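Local coordinates for protein YgiW (Escherichia coli, PDB 1NNX), which is a periplasmic protein of unknown function with an OB fold, a small beta barrel that in other proteins often binds oligonucleotides or oligosaccharides, at residues 41-46 with 83-88. Sequence-based numbering, arbitrary orientation.
Sequences TLRGNI and TVEIQG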
ATOM      1  N   THR A  41       2.293  -6.327   2.672  1.00 13.35           N
ATOM      2  CA  THR A  41       0.895  -6.321   2.941  1.00 12.17           C
ATOM      3  C   THR A  41       0.726  -5.335   4.098  1.00 14.59           C
ATOM      4  O   THR A  41       1.445  -5.396   5.110  1.00 13.02           O
ATOM      5  CB  THR A  41       0.366  -7.701   3.398  1.00 14.27           C
ATOM      6  OG1 THR A  41       0.616  -8.707   2.396  1.00 17.95           O
ATOM      7  CG2 THR A  41      -1.094  -7.599   3.738  1.00 17.09           C
ATOM      8  N   LEU A  42      -0.188  -4.385   3.987  1.00 11.85           N
ATOM      9  CA  LEU A  42      -0.493  -3.391   5.016  1.00 10.68           C
ATOM     10  C   LEU A  42      -1.979  -3.372   5.296  1.00 12.34           C
ATOM     11  O   LEU A  42      -2.804  -3.741   4.406  1.00 12.89           O
ATOM     12  CB  LEU A  42      -0.058  -1.973   4.536  1.00 13.32           C
ATOM     13  CG  LEU A  42       1.398  -1.879   4.104  1.00 15.99           C
ATOM     14  CD1 LEU A  42       1.562  -0.473   3.433  1.00 26.82           C
ATOM     15  CD2 LEU A  42       2.333  -2.067   5.208  1.00 24.85           C
ATOM     16  N   ARG A  43      -2.367  -2.928   6.479  1.00 11.65           N
ATOM     17  CA  ARG A  43      -3.752  -2.792   6.798  1.00 10.49           C
ATOM     18  C   ARG A  43      -3.992  -1.426   7.387  1.00 14.07           C
ATOM     19  O   ARG A  43      -3.195  -0.950   8.212  1.00 16.38           O
ATOM     20  CB  ARG A  43      -4.226  -3.876   7.790  1.00 13.45           C
ATOM     21  CG  ARG A  43      -4.439  -5.199   7.094  0.80 14.04           C
ATOM     22  CD  ARG A  43      -4.982  -6.280   8.105  0.80 15.85           C
ATOM     23  NE  ARG A  43      -5.424  -7.481   7.412  0.80 21.18           N
ATOM     24  CZ  ARG A  43      -6.469  -8.201   7.808  0.80 24.38           C
ATOM     25  NH1 ARG A  43      -7.161  -7.816   8.871  0.80 28.56           N
ATOM     26  NH2 ARG A  43      -6.793  -9.316   7.176  0.80 29.55           N
ATOM     27  N   GLY A  44      -5.051  -0.749   6.946  1.00 12.24           N
ATOM     28  CA  GLY A  44      -5.293   0.578   7.451  1.00 13.03           C
ATOM     29  C   GLY A  44      -6.417   1.197   6.687  1.00 12.36           C
ATOM     30  O   GLY A  44      -7.359   0.519   6.297  1.00 14.24           O
ATOM     31  N   ASN A  45      -6.334   2.493   6.542  1.00 12.44           N
ATOM     32  CA  ASN A  45      -7.392   3.244   5.885  1.00 13.84           C
ATOM     33  C   ASN A  45      -6.868   4.169   4.807  1.00 12.94           C
ATOM     34  O   ASN A  45      -5.782   4.801   4.952  1.00 13.52           O
ATOM     35  CB  ASN A  45      -8.109   4.083   6.958  1.00 14.27           C
ATOM     36  CG  ASN A  45      -8.717   3.187   8.091  1.00 17.13           C
ATOM     37  OD1 ASN A  45      -8.008   2.833   9.011  1.00 27.88           O
ATOM     38  ND2 ASN A  45      -9.932   2.795   7.967  1.00 23.54           N
ATOM     39  N   ILE A  46      -7.632   4.250   3.715  1.00 12.59           N
ATOM     40  CA  ILE A  46      -7.315   5.211   2.639  1.00 14.10           C
ATOM     41  C   ILE A  46      -8.052   6.499   3.103  1.00 13.54           C
ATOM     42  O   ILE A  46      -9.299   6.492   3.210  1.00 13.71           O
ATOM     43  CB  ILE A  46      -7.864   4.749   1.289  1.00 14.45           C
ATOM     44  CG1 ILE A  46      -7.055   3.505   0.777  0.75 18.87           C
ATOM     45  CG2 ILE A  46      -7.483   5.818   0.205  1.00 15.27           C
ATOM     46  CD1 ILE A  46      -5.581   3.669   0.434  0.75 20.74           C
ATOM     47  N   THR A  83     -11.728  -0.329   6.937  1.00 17.07           N
ATOM     48  CA  THR A  83     -10.388  -0.881   7.084  1.00 16.78           C
ATOM     49  C   THR A  83     -10.169  -1.680   5.825  1.00 14.78           C
ATOM     50  O   THR A  83     -11.035  -2.450   5.354  1.00 15.45           O
ATOM     51  CB  THR A  83     -10.274  -1.835   8.258  1.00 18.77           C
ATOM     52  OG1 THR A  83     -10.609  -1.130   9.448  1.00 24.42           O
ATOM     53  CG2 THR A  83      -8.844  -2.434   8.305  1.00 19.04           C
ATOM     54  N   VAL A  84      -8.998  -1.493   5.234  1.00 12.59           N
ATOM     55  CA  VAL A  84      -8.641  -2.243   4.016  1.00 13.38           C
ATOM     56  C   VAL A  84      -7.291  -2.893   4.121  1.00 12.08           C
ATOM     57  O   VAL A  84      -6.406  -2.467   4.947  1.00 12.83           O
ATOM     58  CB  VAL A  84      -8.581  -1.348   2.706  1.00 15.16           C
ATOM     59  CG1 VAL A  84      -9.982  -0.806   2.389  1.00 18.17           C
ATOM     60  CG2 VAL A  84      -7.565  -0.231   2.863  1.00 15.68           C
ATOM     61  N   GLU A  85      -7.140  -3.978   3.397  1.00 11.86           N
ATOM     62  CA  GLU A  85      -5.868  -4.620   3.327  1.00 12.81           C
ATOM     63  C   GLU A  85      -5.303  -4.351   1.896  1.00 12.26           C
ATOM     64  O   GLU A  85      -6.003  -4.589   0.886  1.00 14.28           O
ATOM     65  CB  GLU A  85      -5.806  -6.132   3.590  0.80 13.17           C
ATOM     66  CG  GLU A  85      -4.418  -6.800   3.476  0.80 14.98           C
ATOM     67  CD  GLU A  85      -4.479  -8.295   3.736  0.80 28.18           C
ATOM     68  OE1 GLU A  85      -4.480  -8.654   4.934  0.80 27.35           O
ATOM     69  OE2 GLU A  85      -4.552  -9.064   2.745  0.80 31.52           O
ATOM     70  N   ILE A  86      -4.072  -3.890   1.778  1.00 11.91           N
ATOM     71  CA  ILE A  86      -3.440  -3.686   0.485  1.00 11.04           C
ATOM     72  C   ILE A  86      -2.205  -4.538   0.381  1.00 13.18           C
ATOM     73  O   ILE A  86      -1.540  -4.814   1.390  1.00 12.85           O
ATOM     74  CB  ILE A  86      -3.066  -2.216   0.195  1.00 11.69           C
ATOM     75  CG1 ILE A  86      -2.127  -1.630   1.285  1.00 15.82           C
ATOM     76  CG2 ILE A  86      -4.384  -1.378   0.065  1.00 17.08           C
ATOM     77  CD1 ILE A  86      -1.687  -0.189   1.036  1.00 18.97           C
ATOM     78  N   GLN A  87      -1.924  -5.029  -0.814  1.00 11.84           N
ATOM     79  CA  GLN A  87      -0.736  -5.806  -1.106  1.00 13.00           C
ATOM     80  C   GLN A  87      -0.095  -5.185  -2.330  1.00 13.61           C
ATOM     81  O   GLN A  87      -0.808  -4.822  -3.288  1.00 13.35           O
ATOM     82  CB  GLN A  87      -1.050  -7.289  -1.369  1.00 15.52           C
ATOM     83  CG  GLN A  87      -1.732  -7.958  -0.179  1.00 19.40           C
ATOM     84  CD  GLN A  87      -1.925  -9.470  -0.344  1.00 28.41           C
ATOM     85  OE1 GLN A  87      -2.734 -10.078   0.370  1.00 36.93           O
ATOM     86  NE2 GLN A  87      -1.193 -10.068  -1.250  1.00 34.39           N
ATOM     87  N   GLY A  88       1.219  -5.072  -2.331  1.00 11.52           N
ATOM     88  CA  GLY A  88       1.928  -4.506  -3.471  1.00 11.24           C
ATOM     89  C   GLY A  88       3.383  -4.365  -3.151  1.00 13.54           C
ATOM     90  O   GLY A  88       3.860  -4.952  -2.171  1.00 14.78           O
TER
HETATM   91  O   HOH W   1      -8.336   0.614  10.496  1.00 41.37           O
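Leu42 and Ile86 form a hydrogen-bonded antiparallel pair, with Leu42 N to Ile86 O at 3.0 Å and Ile86 N to Leu42 O at 2.9 Å. Gly44 and Val84 repeat the pattern, Val84 N reaching Gly44 O at 2.8 Å in a nearly straight bond (172°); Gly44 puts no side chain on the face of Leu42, Val84 and Ile86, where a CB would point. At the non-hydrogen-bonded pairs, CA-H...O contacts, such as Arg43 CA to Val84 O, accompany the main bonds.

On the face carrying Thr41, Arg43, Glu85 and Gln87, Arg43 meets Glu85 in a salt bridge. The guanidinium comes side-on, offering Arg43 NE (2.9 Å) and, in a longer and more bent bond, Arg43 NH2 (3.3 Å) to the single oxygen Glu85 OE1, which lies in the guanidinium plane although the two planar groups are turned 52° apart. Glu85 CG stands anti to its backbone N (chi1 179°), which carries the aliphatic part of the chain over Thr41, whose methyl CG2 packs 3.4 Å from Glu85 CG. Long charged chains suit this more solvent-accessible face. A water beyond the Gly44-Val84 pair bridges Asn45 OD1 and Thr83 OG1.

The opposite face, with Leu42, Val84 and Ile86, is aliphatic: Leu42 CB packs on Ile86 CG1 at 3.9 Å, and Ile46 reaches Val84 loosely. Branched residues fill this core with Phe57 of strand 54-59, Val66 of strand 62-67 and Ile104 of strand 96-106. Pairing strand 38-51 with strand 84-93 closes the five-stranded OB-fold barrel, joining its first and fourth strands in chain order.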